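Local coordinates for conserved hypothetical protein (Deinococcus radiodurans, PDB 2G40) that is of unproven function but may take part in L-lactate utilization as a homodimeric member of the LutC/YkgG family, at residues C164-R167 and E168-V172; V93-P96 and A97-A101; A77-P80 and G81-K85. All blocks are in the same frame, centred on the assembly; numbering follows the deposited sequence.

Interaction 1 (C164-R167 and E168-V172)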
# COMPACT_ATOMS: atom_id res chain seq x y z
N CYS A 164 0.64 8.10 13.23
CA CYS A 164 -0.66 7.71 12.72
C CYS A 164 -1.69 7.78 13.83
O CYS A 164 -1.58 7.10 14.86
CB CYS A 164 -0.57 6.30 12.16
SG CYS A 164 -2.10 5.76 11.48
N VAL A 165 -2.70 8.62 13.62
CA VAL A 165 -3.74 8.85 14.63
C VAL A 165 -4.91 7.93 14.29
O VAL A 165 -5.42 7.98 13.19
CB VAL A 165 -4.22 10.32 14.65
CG1 VAL A 165 -5.41 10.48 15.58
CG2 VAL A 165 -3.09 11.23 15.07
N VAL A 166 -5.29 7.12 15.26
CA VAL A 166 -6.33 6.11 15.10
C VAL A 166 -7.41 6.44 16.11
O VAL A 166 -7.16 6.43 17.29
CB VAL A 166 -5.76 4.72 15.40
CG1 VAL A 166 -6.88 3.66 15.30
CG2 VAL A 166 -4.58 4.41 14.48
N ARG A 167 -8.62 6.75 15.65
CA ARG A 167 -9.70 6.99 16.60
C ARG A 167 -10.06 5.66 17.24
O ARG A 167 -10.05 4.66 16.57
CB ARG A 167 -10.91 7.55 15.90
CG ARG A 167 -10.67 8.85 15.21
CD ARG A 167 -11.98 9.58 14.97
NE ARG A 167 -12.92 8.73 14.25
CZ ARG A 167 -12.89 8.55 12.93
NH1 ARG A 167 -11.99 9.16 12.17
NH2 ARG A 167 -13.79 7.74 12.37
N GLU A 168 -10.37 5.66 18.53
CA GLU A 168 -10.79 4.44 19.21
C GLU A 168 -11.85 3.69 18.39
O GLU A 168 -11.78 2.47 18.25
CB GLU A 168 -11.30 4.75 20.62
CG GLU A 168 -11.76 3.54 21.42
CD GLU A 168 -13.21 3.12 21.16
OE1 GLU A 168 -14.01 3.91 20.61
OE2 GLU A 168 -13.53 1.97 21.52
N ASP A 169 -12.81 4.43 17.82
CA ASP A 169 -13.92 3.84 17.05
C ASP A 169 -13.55 3.31 15.68
O ASP A 169 -14.38 2.74 14.99
CB ASP A 169 -15.10 4.83 16.93
CG ASP A 169 -14.77 6.07 16.10
OD1 ASP A 169 -13.73 6.10 15.41
OD2 ASP A 169 -15.57 7.02 16.13
N GLN A 170 -12.30 3.50 15.28
CA GLN A 170 -11.80 2.94 14.03
C GLN A 170 -11.13 1.59 14.24
O GLN A 170 -10.68 0.96 13.28
CB GLN A 170 -10.77 3.88 13.39
CG GLN A 170 -11.36 5.11 12.77
CD GLN A 170 -10.28 5.97 12.17
OE1 GLN A 170 -9.41 6.45 12.88
NE2 GLN A 170 -10.34 6.17 10.87
N ILE A 171 -11.01 1.16 15.49
CA ILE A 171 -10.34 -0.10 15.77
C ILE A 171 -11.39 -1.21 15.82
O ILE A 171 -12.34 -1.12 16.57
CB ILE A 171 -9.58 -0.04 17.09
CG1 ILE A 171 -8.53 1.09 17.07
CG2 ILE A 171 -8.95 -1.39 17.37
CD1 ILE A 171 -8.05 1.49 18.47
N VAL A 172 -11.21 -2.24 15.00
CA VAL A 172 -12.09 -3.40 15.00
C VAL A 172 -11.25 -4.59 15.39
O VAL A 172 -10.03 -4.53 15.36
CB VAL A 172 -12.77 -3.64 13.61
CG1 VAL A 172 -13.59 -2.43 13.23
CG2 VAL A 172 -11.74 -3.97 12.53
O HOH W 1 -7.79 8.41 12.03
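The backbone turns sharply as strand 161-167 of the parallel sheet ends: Gln170 N reaches back to Arg167 O (2.8 Å), closing a short 3-10 turn through 168-170 that leads into strand 171-172 of the mixed sheet. The side chain of Gln170 folds back along the strand it has just left. With CG anti to its carbonyl carbon (chi1 -74°) and the chain extended beyond, OE1 arrives at Arg167 N at 2.9 Å, a nearly straight bond that uses a lone pair in the amide plane. A water donates to Gln170 OE1 as well as to Val165 O, so OE1 takes two donors, while NE2 turns to Cys132 O. The amide stacks on a face of the Arg167 guanidinium, the planes 16° apart, with Gln170 CD 3.5 Å above the guanidinium plane and offset toward its rim. Asp169 OD1 meets Arg167 NE at 3.0 Å in a salt bridge whose hydrogen bond is weak and bent. On the apolar side, Val166 CG1 packs crosswise on Ile171 CG1 (3.5 Å). A leucine in place of Gln170 would probably leave Arg167 N and Cys132 O without their mates. One side chain thus serves both a backbone N-H and a backbone carbonyl while giving the arginine a flat surface.

Interaction 2 (V93-P96 and A97-A101)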
# COMPACT_ATOMS: atom_id res chain seq x y z
N VAL A 93 7.07 18.28 9.82
CA VAL A 93 6.04 17.25 9.70
C VAL A 93 5.14 17.52 8.50
O VAL A 93 4.59 18.63 8.34
CB VAL A 93 5.19 17.15 11.01
CG1 VAL A 93 4.55 18.50 11.40
CG2 VAL A 93 4.15 16.06 10.88
N ILE A 94 4.98 16.49 7.67
CA ILE A 94 4.09 16.55 6.51
C ILE A 94 2.66 16.35 6.97
O ILE A 94 2.38 15.37 7.65
CB ILE A 94 4.43 15.45 5.50
CG1 ILE A 94 5.83 15.65 4.95
CG2 ILE A 94 3.42 15.41 4.35
CD1 ILE A 94 6.47 14.34 4.49
N VAL A 95 1.78 17.27 6.61
CA VAL A 95 0.41 17.27 7.12
C VAL A 95 -0.54 17.25 5.93
O VAL A 95 -0.68 18.24 5.23
CB VAL A 95 0.15 18.51 8.02
CG1 VAL A 95 -1.26 18.50 8.59
CG2 VAL A 95 1.14 18.51 9.18
N PRO A 96 -1.18 16.10 5.69
CA PRO A 96 -2.23 16.01 4.68
C PRO A 96 -3.34 17.03 4.92
O PRO A 96 -3.66 17.37 6.06
CB PRO A 96 -2.79 14.60 4.88
CG PRO A 96 -1.65 13.83 5.45
CD PRO A 96 -0.95 14.80 6.34
N ALA A 97 -3.92 17.51 3.82
CA ALA A 97 -4.88 18.61 3.82
C ALA A 97 -6.07 18.38 4.75
O ALA A 97 -6.64 19.32 5.31
CB ALA A 97 -5.35 18.88 2.36
N GLY A 98 -6.46 17.12 4.93
CA GLY A 98 -7.63 16.79 5.72
C GLY A 98 -7.40 16.59 7.20
O GLY A 98 -8.33 16.24 7.94
N ILE A 99 -6.17 16.78 7.66
CA ILE A 99 -5.90 16.70 9.09
C ILE A 99 -6.61 17.88 9.76
O ILE A 99 -6.41 19.02 9.34
CB ILE A 99 -4.37 16.77 9.37
CG1 ILE A 99 -3.70 15.46 8.93
CG2 ILE A 99 -4.07 17.10 10.83
CD1 ILE A 99 -4.07 14.24 9.74
N PRO A 100 -7.45 17.62 10.78
CA PRO A 100 -8.09 18.77 11.43
C PRO A 100 -7.08 19.77 12.02
O PRO A 100 -6.16 19.38 12.72
CB PRO A 100 -8.95 18.14 12.53
CG PRO A 100 -9.11 16.70 12.13
CD PRO A 100 -7.90 16.33 11.34
N ALA A 101 -7.28 21.05 11.74
CA ALA A 101 -6.44 22.11 12.33
C ALA A 101 -6.15 21.95 13.84
O ALA A 101 -5.03 22.19 14.26
CB ALA A 101 -7.07 23.48 12.08
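Pro96 O accepts the amide of Ile99 at 3.0 Å from Ile99 N, in a bond that is nearly straight at the hydrogen (168°) although the donor sits well above the carbonyl plane. The side chain of Ile99 crowds the same oxygen, its CB and CG1 both within van der Waals range. CG1 stands anti to the carbonyl carbon of Ile99 (chi1 -72°), which directs this branch past the oxygen to the proline ring, where it meets Pro96 CD at 3.8 Å. The bond closes a type I beta turn from Pro96 to Ile99, with Ala97 and Gly98 at its corners, by which the chain leaves strand 92-94 of the parallel sheet. Ala97 is exposed on the outer side of this bend, whereas Ile99 faces back to the residues before it. There Val95 CG1 lies against Ile99 CB at 3.6 Å and a little farther from CG2, the two side chains lying across each other. Leu104 touches both Val95 and Ile99 from the following loop, and Leu129 of strand 127-130 also packs on Ile99. The carbonyl of Val95 looks elsewhere, accepting a hydrogen bond from Arg112 NH1.

Interaction 3 (A77-P80 and G81-K85); sequences AELP and GAIAK
Leu79 carries CG anti to its backbone N (chi1 177°), while Ile83, one turn later, carries CG1 anti to its carbonyl carbon (chi1 -64°); these settings bring the two branches together on one side of the helix. Leu79 CD1 touches Ile83 CD1 at 3.8 Å, methyl to methyl, and lies almost as near to Ile83 CG1, with the side chains set obliquely to each other. Ile83 CG1 also lies over the carbonyl oxygen of its partner, 3.5 Å from Leu79 O. This is the i to i+4 spacing of the first turns of helix 79-87, and the backbone follows it: Ala82 N bonds to Glu78 O, Ile83 N to Leu79 O at 3.0 Å, and Ala84 N to Pro80 O. Pro80, with no amide hydrogen to give, sits in the first turn, where a helix can spare that donor. Just beyond it Gly81 N donates to a water 3.0 Å from that nitrogen, and the water in turn donates to Ala77 O. Glu78 sends its OE1 back to Ser75 N. The apolar side of the helix rests on the parallel sheet, with Leu79, Ala82 and Ile83 all touching Ile221 of strand 217-223, and Trp103 touching both Leu79 and Ile83.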
# COMPACT_ATOMS: atom_id res chain seq x y z
N ALA A 77 -8.61 16.03 23.75
CA ALA A 77 -7.97 17.21 24.31
C ALA A 77 -6.46 17.07 24.37
O ALA A 77 -5.73 18.05 24.21
CB ALA A 77 -8.51 17.50 25.71
N GLU A 78 -6.00 15.86 24.64
CA GLU A 78 -4.58 15.56 24.75
C GLU A 78 -3.91 15.35 23.39
O GLU A 78 -2.69 15.36 23.30
CB GLU A 78 -4.41 14.30 25.60
CG GLU A 78 -4.74 14.51 27.08
CD GLU A 78 -4.84 13.21 27.88
OE1 GLU A 78 -5.17 12.14 27.31
OE2 GLU A 78 -4.61 13.27 29.10
N LEU A 79 -4.70 15.16 22.34
CA LEU A 79 -4.15 14.77 21.04
C LEU A 79 -3.08 15.72 20.50
O LEU A 79 -1.99 15.27 20.18
CB LEU A 79 -5.25 14.54 20.00
CG LEU A 79 -4.78 14.18 18.58
CD1 LEU A 79 -3.96 12.89 18.54
CD2 LEU A 79 -5.97 14.05 17.70
N PRO A 80 -3.37 17.03 20.38
CA PRO A 80 -2.33 17.91 19.83
C PRO A 80 -1.01 17.82 20.59
O PRO A 80 0.03 17.74 19.97
CB PRO A 80 -2.94 19.31 19.92
CG PRO A 80 -4.22 19.18 20.62
CD PRO A 80 -4.62 17.74 20.66
N GLY A 81 -1.08 17.77 21.91
CA GLY A 81 0.10 17.59 22.75
C GLY A 81 0.83 16.29 22.51
O GLY A 81 2.07 16.26 22.45
N ALA A 82 0.07 15.20 22.35
CA ALA A 82 0.63 13.87 22.06
C ALA A 82 1.41 13.88 20.75
O ALA A 82 2.49 13.29 20.66
CB ALA A 82 -0.47 12.82 21.99
N ILE A 83 0.85 14.53 19.74
CA ILE A 83 1.51 14.61 18.44
C ILE A 83 2.76 15.43 18.58
O ILE A 83 3.84 15.04 18.11
CB ILE A 83 0.60 15.25 17.37
CG1 ILE A 83 -0.64 14.38 17.13
CG2 ILE A 83 1.36 15.43 16.07
CD1 ILE A 83 -1.71 15.03 16.32
N ALA A 84 2.64 16.58 19.25
CA ALA A 84 3.80 17.42 19.53
C ALA A 84 4.88 16.69 20.30
O ALA A 84 6.06 16.79 19.97
CB ALA A 84 3.39 18.67 20.28
N LYS A 85 4.48 15.92 21.30
CA LYS A 85 5.40 15.16 22.10
C LYS A 85 6.12 14.11 21.23
O LYS A 85 7.33 13.96 21.32
CB LYS A 85 4.68 14.50 23.28
CG LYS A 85 5.58 13.82 24.25
CD LYS A 85 4.78 13.29 25.43
CE LYS A 85 5.66 12.55 26.42
NZ LYS A 85 6.54 11.56 25.73
O HOH W 2 -3.06 18.66 23.97

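Overall arrangement
From the N terminus, interaction 3 comes first, in the opening turns of helix 79-87 after strand 70-74. The chain then enters strand 92-94, and interaction 2 closes the tight turn that leads out of it toward strand 109-111. Interaction 1 follows much later, where strand 161-167 gives way to short strand 171-172 of the mixed sheet. The three are in series, neither nesting nor crossing; interactions 1 and 2 close tight turns, while interaction 3 joins successive turns of one helix. Interactions 1 and 3 meet directly: Val165 CG2 packs on Leu79 CD1 at 3.9 Å, joining helix to sheet. Interaction 2 touches neither, but it shares the parallel sheet with interaction 1, their centres about 17 Å apart.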